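Local structure of probable hydrolase (Pseudomonas aeruginosa, 3OM8) at residues L76-D88 / I105-R117. The protein is probably a hydrolase of the alpha/beta hydrolase family, perhaps acting as a 3-oxoadipate enol-lactonase. Residues are numbered along the deposited sequence; the frame is centred on the assembly and turned at random.
Sequences LARLGEDVLELLD and IVGQWLALHAPQR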
ATOM      1  N   LEU B  76      -9.320 -18.316  20.284  1.00 51.81           N
ATOM      2  CA  LEU B  76      -8.580 -17.070  20.117  1.00 51.46           C
ATOM      3  C   LEU B  76      -8.420 -16.381  21.470  1.00 54.77           C
ATOM      4  O   LEU B  76      -7.331 -15.927  21.827  1.00 52.71           O
ATOM      5  CB  LEU B  76      -9.294 -16.145  19.124  1.00 45.87           C
ATOM      6  CG  LEU B  76      -8.586 -14.824  18.807  1.00 48.80           C
ATOM      7  CD1 LEU B  76      -7.138 -15.067  18.381  1.00 45.42           C
ATOM      8  CD2 LEU B  76      -9.356 -14.045  17.738  1.00 42.06           C
ATOM      9  N   ALA B  77      -9.516 -16.328  22.220  1.00 54.11           N
ATOM     10  CA  ALA B  77      -9.551 -15.644  23.505  1.00 52.46           C
ATOM     11  C   ALA B  77      -8.477 -16.174  24.446  1.00 56.93           C
ATOM     12  O   ALA B  77      -7.853 -15.410  25.184  1.00 56.05           O
ATOM     13  CB  ALA B  77     -10.934 -15.789  24.136  1.00 48.51           C
ATOM     14  N   ARG B  78      -8.279 -17.490  24.425  1.00 58.78           N
ATOM     15  CA  ARG B  78      -7.268 -18.133  25.258  1.00 52.58           C
ATOM     16  C   ARG B  78      -5.858 -17.734  24.828  1.00 53.09           C
ATOM     17  O   ARG B  78      -4.992 -17.524  25.672  1.00 57.77           O
ATOM     18  CB  ARG B  78      -7.419 -19.657  25.206  1.00 51.77           C
ATOM     19  CG  ARG B  78      -6.442 -20.417  26.094  1.00 56.95           C
ATOM     20  CD  ARG B  78      -6.595 -20.045  27.572  1.00 55.33           C
ATOM     21  NE  ARG B  78      -5.445 -19.283  28.046  1.00 56.85           N
ATOM     22  CZ  ARG B  78      -5.277 -18.855  29.294  1.00 52.39           C
ATOM     23  NH1 ARG B  78      -4.189 -18.164  29.609  1.00 48.51           N
ATOM     24  NH2 ARG B  78      -6.188 -19.110  30.223  1.00 45.47           N
ATOM     25  N   LEU B  79      -5.625 -17.642  23.521  1.00 46.46           N
ATOM     26  CA  LEU B  79      -4.323 -17.205  23.012  1.00 48.44           C
ATOM     27  C   LEU B  79      -4.033 -15.738  23.386  1.00 56.16           C
ATOM     28  O   LEU B  79      -2.883 -15.347  23.582  1.00 57.03           O
ATOM     29  CB  LEU B  79      -4.251 -17.385  21.495  1.00 44.69           C
ATOM     30  CG  LEU B  79      -4.448 -18.797  20.947  1.00 51.79           C
ATOM     31  CD1 LEU B  79      -4.323 -18.793  19.425  1.00 42.75           C
ATOM     32  CD2 LEU B  79      -3.445 -19.762  21.567  1.00 51.20           C
ATOM     33  N   GLY B  80      -5.081 -14.931  23.477  1.00 56.07           N
ATOM     34  CA  GLY B  80      -4.939 -13.555  23.909  1.00 54.96           C
ATOM     35  C   GLY B  80      -4.678 -13.472  25.401  1.00 57.64           C
ATOM     36  O   GLY B  80      -3.869 -12.664  25.854  1.00 55.44           O
ATOM     37  N   GLU B  81      -5.363 -14.314  26.169  1.00 54.25           N
ATOM     38  CA  GLU B  81      -5.186 -14.332  27.615  1.00 56.64           C
ATOM     39  C   GLU B  81      -3.756 -14.709  28.001  1.00 56.51           C
ATOM     40  O   GLU B  81      -3.224 -14.228  29.005  1.00 58.48           O
ATOM     41  CB  GLU B  81      -6.194 -15.277  28.271  1.00 63.97           C
ATOM     42  CG  GLU B  81      -7.599 -14.710  28.342  1.00 75.13           C
ATOM     43  CD  GLU B  81      -7.711 -13.551  29.324  1.00 83.56           C
ATOM     44  OE1 GLU B  81      -6.972 -13.546  30.338  1.00 83.40           O
ATOM     45  OE2 GLU B  81      -8.544 -12.648  29.084  1.00 86.39           O
ATOM     46  N   ASP B  82      -3.137 -15.570  27.198  1.00 48.68           N
ATOM     47  CA  ASP B  82      -1.739 -15.926  27.406  1.00 49.18           C
ATOM     48  C   ASP B  82      -0.858 -14.666  27.445  1.00 53.01           C
ATOM     49  O   ASP B  82      -0.004 -14.510  28.322  1.00 54.19           O
ATOM     50  CB  ASP B  82      -1.260 -16.880  26.306  1.00 47.45           C
ATOM     51  CG  ASP B  82      -1.835 -18.294  26.448  1.00 53.43           C
ATOM     52  OD1 ASP B  82      -2.509 -18.599  27.464  1.00 51.36           O
ATOM     53  OD2 ASP B  82      -1.605 -19.109  25.533  1.00 54.94           O
ATOM     54  N   VAL B  83      -1.074 -13.760  26.496  1.00 50.15           N
ATOM     55  CA  VAL B  83      -0.311 -12.514  26.468  1.00 53.10           C
ATOM     56  C   VAL B  83      -0.613 -11.684  27.716  1.00 54.77           C
ATOM     57  O   VAL B  83       0.297 -11.236  28.408  1.00 56.93           O
ATOM     58  CB  VAL B  83      -0.569 -11.704  25.170  1.00 46.57           C
ATOM     59  CG1 VAL B  83       0.111 -10.345  25.238  1.00 37.99           C
ATOM     60  CG2 VAL B  83      -0.084 -12.496  23.949  1.00 43.67           C
ATOM     61  N   LEU B  84      -1.893 -11.514  28.021  1.00 52.78           N
ATOM     62  CA  LEU B  84      -2.279 -10.746  29.193  1.00 52.34           C
ATOM     63  C   LEU B  84      -1.632 -11.273  30.469  1.00 55.92           C
ATOM     64  O   LEU B  84      -1.229 -10.488  31.327  1.00 61.63           O
ATOM     65  CB  LEU B  84      -3.795 -10.697  29.336  1.00 49.52           C
ATOM     66  CG  LEU B  84      -4.493 -10.013  28.162  1.00 52.51           C
ATOM     67  CD1 LEU B  84      -5.986  -9.923  28.414  1.00 54.40           C
ATOM     68  CD2 LEU B  84      -3.914  -8.633  27.937  1.00 58.08           C
ATOM     69  N   GLU B  85      -1.519 -12.593  30.591  1.00 55.58           N
ATOM     70  CA  GLU B  85      -0.928 -13.191  31.789  1.00 54.00           C
ATOM     71  C   GLU B  85       0.592 -13.017  31.819  1.00 55.76           C
ATOM     72  O   GLU B  85       1.184 -12.896  32.893  1.00 55.72           O
ATOM     73  CB  GLU B  85      -1.310 -14.672  31.926  1.00 51.81           C
ATOM     74  CG  GLU B  85      -2.807 -14.911  32.113  1.00 59.88           C
ATOM     75  CD  GLU B  85      -3.148 -16.359  32.471  1.00 64.87           C
ATOM     76  OE1 GLU B  85      -2.309 -17.042  33.103  1.00 67.31           O
ATOM     77  OE2 GLU B  85      -4.263 -16.809  32.127  1.00 63.66           O
ATOM     78  N   LEU B  86       1.219 -13.015  30.642  1.00 51.92           N
ATOM     79  CA  LEU B  86       2.628 -12.650  30.535  1.00 53.45           C
ATOM     80  C   LEU B  86       2.836 -11.217  31.033  1.00 56.19           C
ATOM     81  O   LEU B  86       3.734 -10.943  31.835  1.00 56.04           O
ATOM     82  CB  LEU B  86       3.102 -12.745  29.089  1.00 55.82           C
ATOM     83  CG  LEU B  86       3.449 -14.116  28.533  1.00 63.35           C
ATOM     84  CD1 LEU B  86       3.764 -13.987  27.055  1.00 67.09           C
ATOM     85  CD2 LEU B  86       4.634 -14.692  29.292  1.00 62.51           C
ATOM     86  N   LEU B  87       2.002 -10.304  30.547  1.00 50.90           N
ATOM     87  CA  LEU B  87       2.128  -8.902  30.934  1.00 54.25           C
ATOM     88  C   LEU B  87       1.940  -8.769  32.439  1.00 60.38           C
ATOM     89  O   LEU B  87       2.721  -8.097  33.105  1.00 62.88           O
ATOM     90  CB  LEU B  87       1.142  -8.008  30.164  1.00 47.46           C
ATOM     91  CG  LEU B  87       1.403  -7.871  28.653  1.00 51.74           C
ATOM     92  CD1 LEU B  87       0.411  -6.933  27.987  1.00 51.60           C
ATOM     93  CD2 LEU B  87       2.818  -7.403  28.354  1.00 41.48           C
ATOM     94  N   ASP B  88       0.920  -9.436  32.972  1.00 56.51           N
ATOM     95  CA  ASP B  88       0.668  -9.418  34.411  1.00 60.74           C
ATOM     96  C   ASP B  88       1.896  -9.898  35.182  1.00 61.67           C
ATOM     97  O   ASP B  88       2.291  -9.301  36.186  1.00 61.06           O
ATOM     98  CB  ASP B  88      -0.545 -10.295  34.766  1.00 57.09           C
ATOM     99  CG  ASP B  88      -1.841  -9.754  34.189  1.00 65.43           C
ATOM    100  OD1 ASP B  88      -2.869 -10.470  34.227  1.00 66.87           O
ATOM    101  OD2 ASP B  88      -1.832  -8.605  33.699  1.00 69.32           O
ATOM    102  N   ILE B 105      -3.529 -11.964  14.647  1.00 49.53           N
ATOM    103  CA  ILE B 105      -4.913 -12.216  15.040  1.00 49.02           C
ATOM    104  C   ILE B 105      -5.039 -12.031  16.552  1.00 51.20           C
ATOM    105  O   ILE B 105      -5.994 -11.418  17.046  1.00 48.04           O
ATOM    106  CB  ILE B 105      -5.397 -13.628  14.630  1.00 45.24           C
ATOM    107  CG1 ILE B 105      -5.165 -13.890  13.136  1.00 43.87           C
ATOM    108  CG2 ILE B 105      -6.876 -13.791  14.939  1.00 44.92           C
ATOM    109  CD1 ILE B 105      -5.736 -15.265  12.662  1.00 38.52           C
ATOM    110  N   VAL B 106      -4.061 -12.550  17.289  1.00 46.11           N
ATOM    111  CA  VAL B 106      -3.978 -12.268  18.712  1.00 43.70           C
ATOM    112  C   VAL B 106      -3.947 -10.755  18.950  1.00 45.78           C
ATOM    113  O   VAL B 106      -4.608 -10.240  19.852  1.00 51.97           O
ATOM    114  CB  VAL B 106      -2.752 -12.940  19.350  1.00 47.13           C
ATOM    115  CG1 VAL B 106      -2.658 -12.580  20.828  1.00 43.90           C
ATOM    116  CG2 VAL B 106      -2.840 -14.459  19.183  1.00 48.18           C
ATOM    117  N   GLY B 107      -3.188 -10.045  18.121  1.00 53.57           N
ATOM    118  CA  GLY B 107      -3.121  -8.597  18.206  1.00 48.43           C
ATOM    119  C   GLY B 107      -4.483  -7.938  18.091  1.00 49.88           C
ATOM    120  O   GLY B 107      -4.853  -7.105  18.920  1.00 45.89           O
ATOM    121  N   GLN B 108      -5.234  -8.300  17.057  1.00 48.08           N
ATOM    122  CA  GLN B 108      -6.550  -7.709  16.857  1.00 52.80           C
ATOM    123  C   GLN B 108      -7.460  -7.994  18.051  1.00 57.69           C
ATOM    124  O   GLN B 108      -8.223  -7.120  18.476  1.00 57.57           O
ATOM    125  CB  GLN B 108      -7.181  -8.232  15.572  1.00 52.82           C
ATOM    126  CG  GLN B 108      -6.426  -7.850  14.310  1.00 48.77           C
ATOM    127  CD  GLN B 108      -6.786  -8.741  13.148  1.00 53.99           C
ATOM    128  OE1 GLN B 108      -7.882  -8.653  12.604  1.00 55.73           O
ATOM    129  NE2 GLN B 108      -5.865  -9.622  12.768  1.00 53.92           N
ATOM    130  N   TRP B 109      -7.358  -9.212  18.594  1.00 52.26           N
ATOM    131  CA  TRP B 109      -8.132  -9.611  19.767  1.00 55.80           C
ATOM    132  C   TRP B 109      -7.792  -8.765  20.993  1.00 54.81           C
ATOM    133  O   TRP B 109      -8.685  -8.288  21.692  1.00 52.33           O
ATOM    134  CB  TRP B 109      -7.929 -11.101  20.094  1.00 54.53           C
ATOM    135  CG  TRP B 109      -8.877 -11.609  21.144  1.00 56.24           C
ATOM    136  CD1 TRP B 109     -10.089 -12.194  20.931  1.00 57.11           C
ATOM    137  CD2 TRP B 109      -8.702 -11.559  22.571  1.00 55.61           C
ATOM    138  NE1 TRP B 109     -10.677 -12.517  22.130  1.00 62.36           N
ATOM    139  CE2 TRP B 109      -9.846 -12.138  23.151  1.00 60.44           C
ATOM    140  CE3 TRP B 109      -7.691 -11.083  23.410  1.00 54.45           C
ATOM    141  CZ2 TRP B 109     -10.005 -12.258  24.535  1.00 59.25           C
ATOM    142  CZ3 TRP B 109      -7.851 -11.200  24.783  1.00 55.04           C
ATOM    143  CH2 TRP B 109      -8.998 -11.782  25.331  1.00 56.47           C
ATOM    144  N   LEU B 110      -6.501  -8.587  21.262  1.00 51.29           N
ATOM    145  CA  LEU B 110      -6.093  -7.763  22.390  1.00 51.55           C
ATOM    146  C   LEU B 110      -6.632  -6.334  22.245  1.00 55.30           C
ATOM    147  O   LEU B 110      -7.083  -5.730  23.218  1.00 54.85           O
ATOM    148  CB  LEU B 110      -4.574  -7.756  22.538  1.00 51.04           C
ATOM    149  CG  LEU B 110      -3.980  -9.107  22.911  1.00 50.32           C
ATOM    150  CD1 LEU B 110      -2.482  -9.153  22.641  1.00 48.61           C
ATOM    151  CD2 LEU B 110      -4.282  -9.416  24.369  1.00 53.77           C
ATOM    152  N   ALA B 111      -6.606  -5.803  21.027  1.00 51.60           N
ATOM    153  CA  ALA B 111      -7.074  -4.440  20.798  1.00 52.62           C
ATOM    154  C   ALA B 111      -8.573  -4.356  21.034  1.00 57.53           C
ATOM    155  O   ALA B 111      -9.088  -3.324  21.455  1.00 54.19           O
ATOM    156  CB  ALA B 111      -6.731  -3.980  19.393  1.00 48.62           C
ATOM    157  N   LEU B 112      -9.273  -5.451  20.770  1.00 61.01           N
ATOM    158  CA  LEU B 112     -10.720  -5.477  20.960  1.00 58.76           C
ATOM    159  C   LEU B 112     -11.127  -5.721  22.411  1.00 55.60           C
ATOM    160  O   LEU B 112     -12.098  -5.142  22.891  1.00 62.53           O
ATOM    161  CB  LEU B 112     -11.364  -6.523  20.048  1.00 52.77           C
ATOM    162  CG  LEU B 112     -11.436  -6.156  18.565  1.00 52.89           C
ATOM    163  CD1 LEU B 112     -11.757  -7.377  17.727  1.00 53.07           C
ATOM    164  CD2 LEU B 112     -12.467  -5.061  18.342  1.00 44.74           C
ATOM    165  N   HIS B 113     -10.376  -6.557  23.117  1.00 49.94           N
ATOM    166  CA  HIS B 113     -10.834  -7.040  24.415  1.00 54.64           C
ATOM    167  C   HIS B 113     -10.025  -6.528  25.600  1.00 56.86           C
ATOM    168  O   HIS B 113     -10.507  -6.531  26.738  1.00 56.88           O
ATOM    169  CB  HIS B 113     -10.918  -8.574  24.412  1.00 54.57           C
ATOM    170  CG  HIS B 113     -11.917  -9.107  23.437  1.00 59.51           C
ATOM    171  ND1 HIS B 113     -11.564  -9.585  22.195  1.00 60.57           N
ATOM    172  CD2 HIS B 113     -13.265  -9.198  23.504  1.00 64.30           C
ATOM    173  CE1 HIS B 113     -12.650  -9.962  21.543  1.00 62.69           C
ATOM    174  NE2 HIS B 113     -13.696  -9.738  22.317  1.00 64.28           N
ATOM    175  N   ALA B 114      -8.805  -6.081  25.332  1.00 57.05           N
ATOM    176  CA  ALA B 114      -7.962  -5.515  26.378  1.00 60.06           C
ATOM    177  C   ALA B 114      -7.185  -4.277  25.891  1.00 65.06           C
ATOM    178  O   ALA B 114      -5.966  -4.183  26.076  1.00 61.29           O
ATOM    179  CB  ALA B 114      -7.019  -6.572  26.912  1.00 52.25           C
ATOM    180  N   PRO B 115      -7.899  -3.315  25.280  1.00 63.81           N
ATOM    181  CA  PRO B 115      -7.251  -2.163  24.642  1.00 64.67           C
ATOM    182  C   PRO B 115      -6.359  -1.411  25.623  1.00 63.26           C
ATOM    183  O   PRO B 115      -5.291  -0.941  25.243  1.00 55.32           O
ATOM    184  CB  PRO B 115      -8.429  -1.278  24.215  1.00 64.46           C
ATOM    185  CG  PRO B 115      -9.594  -1.748  25.017  1.00 65.46           C
ATOM    186  CD  PRO B 115      -9.368  -3.208  25.258  1.00 65.73           C
ATOM    187  N   GLN B 116      -6.796  -1.323  26.874  1.00 59.70           N
ATOM    188  CA  GLN B 116      -6.062  -0.604  27.908  1.00 62.77           C
ATOM    189  C   GLN B 116      -4.665  -1.183  28.182  1.00 63.48           C
ATOM    190  O   GLN B 116      -3.848  -0.547  28.854  1.00 66.64           O
ATOM    191  CB  GLN B 116      -6.882  -0.571  29.203  1.00 67.00           C
ATOM    192  CG  GLN B 116      -6.904  -1.890  29.980  1.00 70.39           C
ATOM    193  CD  GLN B 116      -7.901  -2.914  29.433  1.00 71.44           C
ATOM    194  OE1 GLN B 116      -8.607  -2.664  28.453  1.00 68.31           O
ATOM    195  NE2 GLN B 116      -7.964  -4.076  30.083  1.00 71.06           N
ATOM    196  N   ARG B 117      -4.398  -2.385  27.673  1.00 52.16           N
ATOM    197  CA  ARG B 117      -3.095  -3.031  27.843  1.00 50.81           C
ATOM    198  C   ARG B 117      -2.181  -2.793  26.634  1.00 60.28           C
ATOM    199  O   ARG B 117      -0.994  -3.136  26.673  1.00 61.96           O
ATOM    200  CB  ARG B 117      -3.255  -4.545  28.050  1.00 54.18           C
ATOM    201  CG  ARG B 117      -4.239  -4.980  29.150  1.00 55.47           C
ATOM    202  CD  ARG B 117      -3.837  -4.484  30.532  1.00 54.51           C
ATOM    203  NE  ARG B 117      -2.523  -4.962  30.956  1.00 54.80           N
ATOM    204  CZ  ARG B 117      -2.325  -6.044  31.699  1.00 62.18           C
ATOM    205  NH1 ARG B 117      -3.359  -6.778  32.093  1.00 63.99           N
ATOM    206  NH2 ARG B 117      -1.093  -6.401  32.038  1.00 61.67           N
TER
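The indole of Trp109 packs on the backbone of 76-88 at Ala77 and Gly80, with Ala77 CA resting 3.3 Å above one face near the rim. His113 ND1, which bonds to the carbonyl O of Trp109, lies over the opposite face, likewise near the rim. At the indole edge, near its plane, stand Leu84 CD1 and Glu81 OE2, whose carboxylate plane is almost perpendicular to the ring. Trp109 CG is anti to the backbone N (chi1 -170°), which swings the ring into a hole formed by Leu76, Ala77, Gly80 and Glu81. Gly80, without a side chain, lets its CA come within 3.7 Å of Trp109 CE3. The second flat group, the guanidinium of Arg117, takes Asp88 OD2 at its edge, end-on, through NH1 and NH2 (2.9 Å each); carboxylate and guanidinium are nearly coplanar. The NH1 bond uses the syn lone pair of OD2. Arg117 NE and NH2 also donate to the carbonyls of Arg93 and Val92, further fixing the rotation of the group. Between these two ends Leu84 CD2 meets Leu110 CD2 at 3.7 Å. On the side toward the sheet, where Val83 touches Tyr59 of strand 55-59, Val83 CG2 meets Val106 CG1 at 4.0 Å. Beyond the indole, both methyls of Leu76 reach Ile105 CG2. The helix axes cross at -77°, 9.1 Å apart. This steep crossing joins two helices of an alpha/beta hydrolase fold; a GxSxG sequence (Gly99, Ser101, Gly103) spans the turn from strand 95-100 into helix 102-113, consistent with the nucleophile elbow of this family, and Val106 touches it.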